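Local coordinates for protein pectinesterase (Sitophilus oryzae, PDB 4PMH) that hydrolyses the methyl esters of pectin, releasing methanol, and probably takes part in the digestion of plant cell walls, at residues Ser18-Trp30 against Pro261-Thr273. Sequence-based numbering, arbitrary orientation.
Sequences SNYFTTATYLQGW and PHKMYGYFVYKST
In this right-handed parallel beta-helix, the fold of the pectin methylesterases, the short helix 23-27 packs on the outside of one long parallel sheet. Here that helix lies over strand 267-270, running nearly antiparallel to it at 160°, with the two axes 9.8 Å apart. An aromatic cluster joins them: Tyr26 of the helix, Phe268 of the strand and Tyr265 of the loop just before it.

Tyr26 is the middle layer. Its ring is held on both faces by residues of 261-273. On one face Phe268 CB sits 3.4 Å from the centroid of the Tyr26 ring, almost exactly on the ring normal, a CH-pi contact. With CG anti to the backbone N (chi1 -173°), the Phe268 ring is set beside its own carbonyl carbon; CB stays over the Tyr26 face, while the ring, near parallel to that of Tyr26, is slid off it with little overlap. On the opposite face Tyr265 comes edge first, its CD1 over the ring centre, in a T-shaped pair with planes at 64°. The hydroxyl of Tyr26 ends near Tyr267 O and hydrogen-bonds Gln311 OE1 on the neighbouring strand 311-315; Gly266 N bonds the same oxygen.

The Phe268 ring also packs against the backbone of Phe21 to Thr23, which leads into the helix. Its CZ is 3.5 Å from Phe21 O, and its CE2 is 3.6 Å from Thr23 N. Two residues farther along the strand, Tyr270 meets the helix: its CD2 is 3.9 Å from Thr23 CG2.

At the other end, one face of the Tyr265 ring lies against the helix backbone, with Thr25 O over its centre. Gln28 runs alongside this ring in the opposite direction. Its amide is fixed by a hydrogen bond from Gln28 NE2 to Tyr26 O (3.0 Å). A water accepts from Tyr265 N at 3.1 Å and donates weakly to Gln28 OE1.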
ATOM      1  N   SER A  18      23.197  -5.464  -4.258  1.00 17.83           N
ATOM      2  CA  SER A  18      22.058  -5.204  -5.148  1.00 19.37           C
ATOM      3  C   SER A  18      21.548  -6.449  -5.849  1.00 19.61           C
ATOM      4  O   SER A  18      20.354  -6.566  -6.082  1.00 16.99           O
ATOM      5  CB  SER A  18      22.376  -4.117  -6.193  1.00 21.24           C
ATOM      6  OG  SER A  18      23.219  -4.601  -7.227  1.00 24.82           O
ATOM      7  N   ASN A  19      22.441  -7.393  -6.167  1.00 21.57           N
ATOM      8  CA  ASN A  19      22.031  -8.628  -6.857  1.00 24.23           C
ATOM      9  C   ASN A  19      21.086  -9.518  -6.024  1.00 24.32           C
ATOM     10  O   ASN A  19      20.414 -10.398  -6.574  1.00 26.18           O
ATOM     11  CB  ASN A  19      23.257  -9.460  -7.306  1.00 24.93           C
ATOM     12  CG  ASN A  19      24.141  -8.736  -8.302  1.00 26.54           C
ATOM     13  OD1 ASN A  19      25.352  -8.580  -8.083  1.00 28.86           O
ATOM     14  ND2 ASN A  19      23.554  -8.295  -9.405  1.00 27.81           N
ATOM     15  N   TYR A  20      21.024  -9.298  -4.710  1.00 24.00           N
ATOM     16  CA  TYR A  20      20.106 -10.065  -3.869  1.00 24.89           C
ATOM     17  C   TYR A  20      18.701  -9.465  -3.866  1.00 22.76           C
ATOM     18  O   TYR A  20      17.797 -10.051  -3.273  1.00 20.89           O
ATOM     19  CB  TYR A  20      20.602 -10.175  -2.421  1.00 27.18           C
ATOM     20  CG  TYR A  20      22.065 -10.541  -2.298  1.00 29.58           C
ATOM     21  CD1 TYR A  20      22.652 -11.493  -3.149  1.00 30.96           C
ATOM     22  CD2 TYR A  20      22.868  -9.929  -1.333  1.00 31.10           C
ATOM     23  CE1 TYR A  20      24.000 -11.813  -3.043  1.00 32.69           C
ATOM     24  CE2 TYR A  20      24.210 -10.246  -1.218  1.00 32.27           C
ATOM     25  CZ  TYR A  20      24.774 -11.190  -2.065  1.00 33.83           C
ATOM     26  OH  TYR A  20      26.121 -11.490  -1.934  1.00 35.02           O
ATOM     27  N   PHE A  21      18.521  -8.309  -4.508  1.00 20.57           N
ATOM     28  CA  PHE A  21      17.246  -7.586  -4.447  1.00 20.19           C
ATOM     29  C   PHE A  21      16.781  -7.196  -5.817  1.00 19.15           C
ATOM     30  O   PHE A  21      17.182  -6.171  -6.364  1.00 18.65           O
ATOM     31  CB  PHE A  21      17.405  -6.356  -3.570  1.00 21.17           C
ATOM     32  CG  PHE A  21      17.875  -6.680  -2.204  1.00 21.54           C
ATOM     33  CD1 PHE A  21      17.006  -7.225  -1.273  1.00 23.00           C
ATOM     34  CD2 PHE A  21      19.206  -6.491  -1.858  1.00 23.07           C
ATOM     35  CE1 PHE A  21      17.441  -7.525   0.003  1.00 23.69           C
ATOM     36  CE2 PHE A  21      19.655  -6.803  -0.591  1.00 22.61           C
ATOM     37  CZ  PHE A  21      18.774  -7.321   0.341  1.00 23.22           C
ATOM     38  N   THR A  22      15.910  -8.029  -6.363  1.00 18.60           N
ATOM     39  CA  THR A  22      15.428  -7.901  -7.715  1.00 18.74           C
ATOM     40  C   THR A  22      13.955  -8.327  -7.686  1.00 19.03           C
ATOM     41  O   THR A  22      13.499  -8.925  -6.702  1.00 18.29           O
ATOM     42  CB  THR A  22      16.200  -8.844  -8.666  1.00 19.02           C
ATOM     43  OG1 THR A  22      15.849 -10.201  -8.367  1.00 19.81           O
ATOM     44  CG2 THR A  22      17.695  -8.673  -8.505  1.00 19.26           C
ATOM     45  N   THR A  23      13.217  -8.067  -8.760  1.00 19.87           N
ATOM     46  CA  THR A  23      11.822  -8.507  -8.817  1.00 20.46           C
ATOM     47  C   THR A  23      11.727 -10.008  -8.577  1.00 20.54           C
ATOM     48  O   THR A  23      10.860 -10.468  -7.836  1.00 20.56           O
ATOM     49  CB  THR A  23      11.127  -8.184 -10.166  1.00 22.07           C
ATOM     50  OG1 THR A  23      11.789  -8.908 -11.220  1.00 23.36           O
ATOM     51  CG2 THR A  23      11.132  -6.684 -10.463  1.00 21.66           C
ATOM     52  N   ALA A  24      12.630 -10.765  -9.197  1.00 19.54           N
ATOM     53  CA  ALA A  24      12.625 -12.219  -9.079  1.00 20.07           C
ATOM     54  C   ALA A  24      12.847 -12.682  -7.640  1.00 19.28           C
ATOM     55  O   ALA A  24      12.316 -13.672  -7.171  1.00 19.54           O
ATOM     56  CB  ALA A  24      13.697 -12.809  -9.987  1.00 19.55           C
ATOM     57  N   THR A  25      13.672 -11.937  -6.953  1.00 19.21           N
ATOM     58  CA  THR A  25      14.075 -12.254  -5.634  1.00 19.18           C
ATOM     59  C   THR A  25      12.932 -11.954  -4.636  1.00 18.66           C
ATOM     60  O   THR A  25      12.567 -12.807  -3.808  1.00 18.24           O
ATOM     61  CB  THR A  25      15.409 -11.521  -5.433  1.00 20.78           C
ATOM     62  OG1 THR A  25      16.489 -12.471  -5.549  1.00 23.62           O
ATOM     63  CG2 THR A  25      15.471 -10.804  -4.212  1.00 20.08           C
ATOM     64  N   TYR A  26      12.325 -10.780  -4.763  1.00 17.36           N
ATOM     65  CA  TYR A  26      11.141 -10.418  -3.952  1.00 17.14           C
ATOM     66  C   TYR A  26       9.898 -11.300  -4.228  1.00 17.31           C
ATOM     67  O   TYR A  26       9.057 -11.532  -3.342  1.00 16.35           O
ATOM     68  CB  TYR A  26      10.841  -8.915  -4.143  1.00 16.14           C
ATOM     69  CG  TYR A  26      11.608  -8.002  -3.226  1.00 15.22           C
ATOM     70  CD1 TYR A  26      12.902  -7.577  -3.526  1.00 14.71           C
ATOM     71  CD2 TYR A  26      11.028  -7.526  -2.055  1.00 15.34           C
ATOM     72  CE1 TYR A  26      13.604  -6.749  -2.673  1.00 14.13           C
ATOM     73  CE2 TYR A  26      11.724  -6.701  -1.198  1.00 14.49           C
ATOM     74  CZ  TYR A  26      13.008  -6.317  -1.511  1.00 14.56           C
ATOM     75  OH  TYR A  26      13.675  -5.489  -0.659  1.00 14.03           O
ATOM     76  N   LEU A  27       9.786 -11.813  -5.454  1.00 17.49           N
ATOM     77  CA  LEU A  27       8.686 -12.673  -5.842  1.00 18.01           C
ATOM     78  C   LEU A  27       8.741 -14.045  -5.165  1.00 17.81           C
ATOM     79  O   LEU A  27       7.708 -14.697  -5.002  1.00 17.17           O
ATOM     80  CB  LEU A  27       8.643 -12.848  -7.372  1.00 18.96           C
ATOM     81  CG  LEU A  27       8.045 -11.721  -8.211  1.00 20.03           C
ATOM     82  CD1 LEU A  27       8.409 -11.926  -9.686  1.00 21.08           C
ATOM     83  CD2 LEU A  27       6.540 -11.630  -8.016  1.00 20.33           C
ATOM     84  N   GLN A  28       9.940 -14.485  -4.786  1.00 17.88           N
ATOM     85  CA  GLN A  28      10.097 -15.673  -3.962  1.00 18.13           C
ATOM     86  C   GLN A  28       9.423 -16.885  -4.596  1.00 18.08           C
ATOM     87  O   GLN A  28       8.749 -17.644  -3.936  1.00 19.20           O
ATOM     88  CB  GLN A  28       9.536 -15.412  -2.553  1.00 18.42           C
ATOM     89  CG  GLN A  28      10.283 -14.358  -1.762  1.00 18.13           C
ATOM     90  CD  GLN A  28       9.496 -13.889  -0.544  1.00 18.34           C
ATOM     91  OE1 GLN A  28       9.413 -14.598   0.456  1.00 18.32           O
ATOM     92  NE2 GLN A  28       8.913 -12.690  -0.624  1.00 17.43           N
ATOM     93  N   GLY A  29       9.583 -17.041  -5.900  1.00 19.56           N
ATOM     94  CA  GLY A  29       9.034 -18.195  -6.609  1.00 20.35           C
ATOM     95  C   GLY A  29       7.666 -17.958  -7.220  1.00 21.42           C
ATOM     96  O   GLY A  29       7.235 -18.724  -8.089  1.00 22.76           O
ATOM     97  N   TRP A  30       6.960 -16.919  -6.778  1.00 21.96           N
ATOM     98  CA  TRP A  30       5.695 -16.583  -7.408  1.00 22.77           C
ATOM     99  C   TRP A  30       5.936 -16.090  -8.839  1.00 24.25           C
ATOM    100  O   TRP A  30       6.800 -15.264  -9.086  1.00 25.63           O
ATOM    101  CB  TRP A  30       4.926 -15.543  -6.590  1.00 21.80           C
ATOM    102  CG  TRP A  30       3.676 -15.053  -7.246  1.00 21.70           C
ATOM    103  CD1 TRP A  30       2.808 -15.770  -8.034  1.00 21.09           C
ATOM    104  CD2 TRP A  30       3.141 -13.728  -7.166  1.00 21.10           C
ATOM    105  NE1 TRP A  30       1.764 -14.966  -8.443  1.00 21.05           N
ATOM    106  CE2 TRP A  30       1.943 -13.711  -7.922  1.00 21.49           C
ATOM    107  CE3 TRP A  30       3.547 -12.560  -6.522  1.00 20.48           C
ATOM    108  CZ2 TRP A  30       1.166 -12.554  -8.064  1.00 21.00           C
ATOM    109  CZ3 TRP A  30       2.762 -11.418  -6.648  1.00 20.51           C
ATOM    110  CH2 TRP A  30       1.593 -11.423  -7.414  1.00 20.52           C
ATOM    111  N   PRO A 261      10.933  -8.915  11.335  1.00 16.23           N
ATOM    112  CA  PRO A 261      12.416  -9.002  11.334  1.00 17.00           C
ATOM    113  C   PRO A 261      12.982 -10.257  10.673  1.00 17.99           C
ATOM    114  O   PRO A 261      14.088 -10.231  10.160  1.00 16.88           O
ATOM    115  CB  PRO A 261      12.780  -8.953  12.821  1.00 16.63           C
ATOM    116  CG  PRO A 261      11.526  -9.300  13.542  1.00 16.63           C
ATOM    117  CD  PRO A 261      10.429  -8.709  12.705  1.00 16.68           C
ATOM    118  N   HIS A 262      12.200 -11.329  10.634  1.00 19.77           N
ATOM    119  CA  HIS A 262      12.632 -12.573  10.020  1.00 21.96           C
ATOM    120  C   HIS A 262      12.274 -12.630   8.547  1.00 21.13           C
ATOM    121  O   HIS A 262      12.652 -13.568   7.845  1.00 21.00           O
ATOM    122  CB  HIS A 262      12.044 -13.752  10.806  1.00 25.11           C
ATOM    123  CG  HIS A 262      12.365 -13.685  12.267  1.00 28.87           C
ATOM    124  ND1 HIS A 262      13.401 -14.393  12.839  1.00 31.90           N
ATOM    125  CD2 HIS A 262      11.834 -12.931  13.262  1.00 31.18           C
ATOM    126  CE1 HIS A 262      13.477 -14.101  14.126  1.00 32.16           C
ATOM    127  NE2 HIS A 262      12.538 -13.218  14.409  1.00 32.92           N
ATOM    128  N   LYS A 263      11.558 -11.617   8.073  1.00 20.60           N
ATOM    129  CA  LYS A 263      11.209 -11.509   6.658  1.00 20.58           C
ATOM    130  C   LYS A 263      12.293 -10.703   5.943  1.00 19.84           C
ATOM    131  O   LYS A 263      12.542  -9.548   6.279  1.00 18.23           O
ATOM    132  CB  LYS A 263       9.822 -10.847   6.499  1.00 21.11           C
ATOM    133  CG  LYS A 263       9.167 -11.067   5.141  1.00 21.78           C
ATOM    134  CD  LYS A 263       7.823 -10.342   4.985  1.00 21.38           C
ATOM    135  CE  LYS A 263       6.652 -11.100   5.566  1.00 21.77           C
ATOM    136  NZ  LYS A 263       5.338 -10.657   5.018  1.00 21.50           N
ATOM    137  N   MET A 264      12.917 -11.327   4.946  1.00 19.81           N
ATOM    138  CA  MET A 264      13.946 -10.704   4.132  1.00 20.37           C
ATOM    139  C   MET A 264      13.389  -9.630   3.196  1.00 18.39           C
ATOM    140  O   MET A 264      14.019  -8.598   2.960  1.00 16.97           O
ATOM    141  CB  MET A 264      14.617 -11.780   3.256  1.00 25.17           C
ATOM    142  CG  MET A 264      16.091 -12.037   3.511  1.00 30.88           C
ATOM    143  SD  MET A 264      16.873 -12.673   2.003  1.00 36.84           S
ATOM    144  CE  MET A 264      18.119 -11.433   1.674  1.00 35.89           C
ATOM    145  N   TYR A 265      12.240  -9.935   2.610  1.00 17.08           N
ATOM    146  CA  TYR A 265      11.650  -9.135   1.549  1.00 16.28           C
ATOM    147  C   TYR A 265      10.445  -8.340   2.028  1.00 14.64           C
ATOM    148  O   TYR A 265       9.348  -8.884   2.164  1.00 14.70           O
ATOM    149  CB  TYR A 265      11.257 -10.052   0.378  1.00 17.40           C
ATOM    150  CG  TYR A 265      12.452 -10.830  -0.135  1.00 18.16           C
ATOM    151  CD1 TYR A 265      13.472 -10.181  -0.790  1.00 18.51           C
ATOM    152  CD2 TYR A 265      12.582 -12.191   0.102  1.00 18.98           C
ATOM    153  CE1 TYR A 265      14.592 -10.873  -1.247  1.00 20.17           C
ATOM    154  CE2 TYR A 265      13.694 -12.889  -0.343  1.00 20.07           C
ATOM    155  CZ  TYR A 265      14.693 -12.225  -1.011  1.00 20.22           C
ATOM    156  OH  TYR A 265      15.809 -12.901  -1.452  1.00 22.66           O
ATOM    157  N   GLY A 266      10.659  -7.042   2.251  1.00 13.80           N
ATOM    158  CA  GLY A 266       9.573  -6.115   2.537  1.00 13.21           C
ATOM    159  C   GLY A 266       9.154  -5.425   1.260  1.00 13.00           C
ATOM    160  O   GLY A 266       8.611  -6.058   0.350  1.00 13.36           O
ATOM    161  N   TYR A 267       9.433  -4.132   1.171  1.00 13.07           N
ATOM    162  CA  TYR A 267       9.002  -3.325   0.030  1.00 12.61           C
ATOM    163  C   TYR A 267      10.161  -3.134  -0.968  1.00 12.70           C
ATOM    164  O   TYR A 267      11.283  -2.858  -0.582  1.00 12.58           O
ATOM    165  CB  TYR A 267       8.452  -1.986   0.527  1.00 12.57           C
ATOM    166  CG  TYR A 267       7.138  -2.039   1.284  1.00 12.57           C
ATOM    167  CD1 TYR A 267       6.297  -3.151   1.228  1.00 12.40           C
ATOM    168  CD2 TYR A 267       6.708  -0.933   2.042  1.00 12.64           C
ATOM    169  CE1 TYR A 267       5.069  -3.168   1.890  1.00 12.65           C
ATOM    170  CE2 TYR A 267       5.493  -0.946   2.696  1.00 12.78           C
ATOM    171  CZ  TYR A 267       4.683  -2.073   2.633  1.00 12.73           C
ATOM    172  OH  TYR A 267       3.475  -2.072   3.271  1.00 12.78           O
ATOM    173  N   PHE A 268       9.877  -3.334  -2.249  1.00 12.66           N
ATOM    174  CA  PHE A 268      10.840  -3.129  -3.326  1.00 12.57           C
ATOM    175  C   PHE A 268      10.261  -2.142  -4.332  1.00 12.29           C
ATOM    176  O   PHE A 268       9.234  -2.421  -4.993  1.00 12.59           O
ATOM    177  CB  PHE A 268      11.135  -4.458  -4.011  1.00 12.49           C
ATOM    178  CG  PHE A 268      12.236  -4.398  -5.024  1.00 12.39           C
ATOM    179  CD1 PHE A 268      13.502  -3.974  -4.693  1.00 12.71           C
ATOM    180  CD2 PHE A 268      11.999  -4.814  -6.308  1.00 12.89           C
ATOM    181  CE1 PHE A 268      14.517  -3.948  -5.641  1.00 12.84           C
ATOM    182  CE2 PHE A 268      13.003  -4.810  -7.262  1.00 13.21           C
ATOM    183  CZ  PHE A 268      14.256  -4.374  -6.934  1.00 12.69           C
ATOM    184  N   VAL A 269      10.896  -0.978  -4.408  1.00 11.78           N
ATOM    185  CA  VAL A 269      10.520   0.082  -5.335  1.00 11.86           C
ATOM    186  C   VAL A 269      11.575   0.133  -6.447  1.00 12.49           C
ATOM    187  O   VAL A 269      12.750   0.412  -6.174  1.00 12.61           O
ATOM    188  CB  VAL A 269      10.440   1.421  -4.598  1.00 11.76           C
ATOM    189  CG1 VAL A 269      10.165   2.538  -5.576  1.00 11.87           C
ATOM    190  CG2 VAL A 269       9.374   1.377  -3.496  1.00 11.66           C
ATOM    191  N   TYR A 270      11.152  -0.146  -7.685  1.00 12.53           N
ATOM    192  CA  TYR A 270      12.050  -0.356  -8.825  1.00 12.75           C
ATOM    193  C   TYR A 270      11.547   0.352 -10.097  1.00 12.93           C
ATOM    194  O   TYR A 270      10.382   0.237 -10.448  1.00 12.25           O
ATOM    195  CB  TYR A 270      12.143  -1.845  -9.082  1.00 13.18           C
ATOM    196  CG  TYR A 270      12.985  -2.289 -10.250  1.00 13.24           C
ATOM    197  CD1 TYR A 270      14.340  -2.023 -10.293  1.00 13.79           C
ATOM    198  CD2 TYR A 270      12.440  -3.072 -11.262  1.00 13.80           C
ATOM    199  CE1 TYR A 270      15.128  -2.465 -11.342  1.00 14.46           C
ATOM    200  CE2 TYR A 270      13.225  -3.524 -12.318  1.00 14.78           C
ATOM    201  CZ  TYR A 270      14.567  -3.211 -12.352  1.00 15.28           C
ATOM    202  OH  TYR A 270      15.349  -3.639 -13.402  1.00 17.81           O
ATOM    203  N   LYS A 271      12.440   1.082 -10.776  1.00 12.83           N
ATOM    204  CA  LYS A 271      12.125   1.834 -11.977  1.00 13.22           C
ATOM    205  C   LYS A 271      10.881   2.700 -11.758  1.00 12.51           C
ATOM    206  O   LYS A 271      10.030   2.806 -12.624  1.00 12.75           O
ATOM    207  CB  LYS A 271      11.913   0.899 -13.161  1.00 14.40           C
ATOM    208  CG  LYS A 271      13.072  -0.032 -13.446  1.00 15.78           C
ATOM    209  CD  LYS A 271      14.271   0.732 -13.954  1.00 18.63           C
ATOM    210  CE  LYS A 271      15.190  -0.170 -14.756  1.00 20.44           C
ATOM    211  NZ  LYS A 271      16.537   0.424 -14.895  1.00 23.13           N
ATOM    212  N   SER A 272      10.802   3.325 -10.599  1.00 12.27           N
ATOM    213  CA  SER A 272       9.646   4.132 -10.222  1.00 12.30           C
ATOM    214  C   SER A 272      10.044   5.610 -10.059  1.00 12.94           C
ATOM    215  O   SER A 272      11.218   5.977 -10.248  1.00 12.27           O
ATOM    216  CB  SER A 272       9.028   3.553  -8.936  1.00 12.61           C
ATOM    217  OG  SER A 272       8.315   2.328  -9.223  1.00 12.82           O
ATOM    218  N   THR A 273       9.055   6.456  -9.756  1.00 12.57           N
ATOM    219  CA  THR A 273       9.266   7.858  -9.553  1.00 13.20           C
ATOM    220  C   THR A 273       8.686   8.249  -8.211  1.00 13.26           C
ATOM    221  O   THR A 273       7.553   7.871  -7.867  1.00 12.81           O
ATOM    222  CB  THR A 273       8.564   8.658 -10.659  1.00 13.81           C
ATOM    223  OG1 THR A 273       9.156   8.328 -11.932  1.00 14.08           O
ATOM    224  CG2 THR A 273       8.676  10.160 -10.422  1.00 14.27           C
TER
HETATM  225  O   HOH W   1      10.709 -12.592   2.940  1.00 31.62           O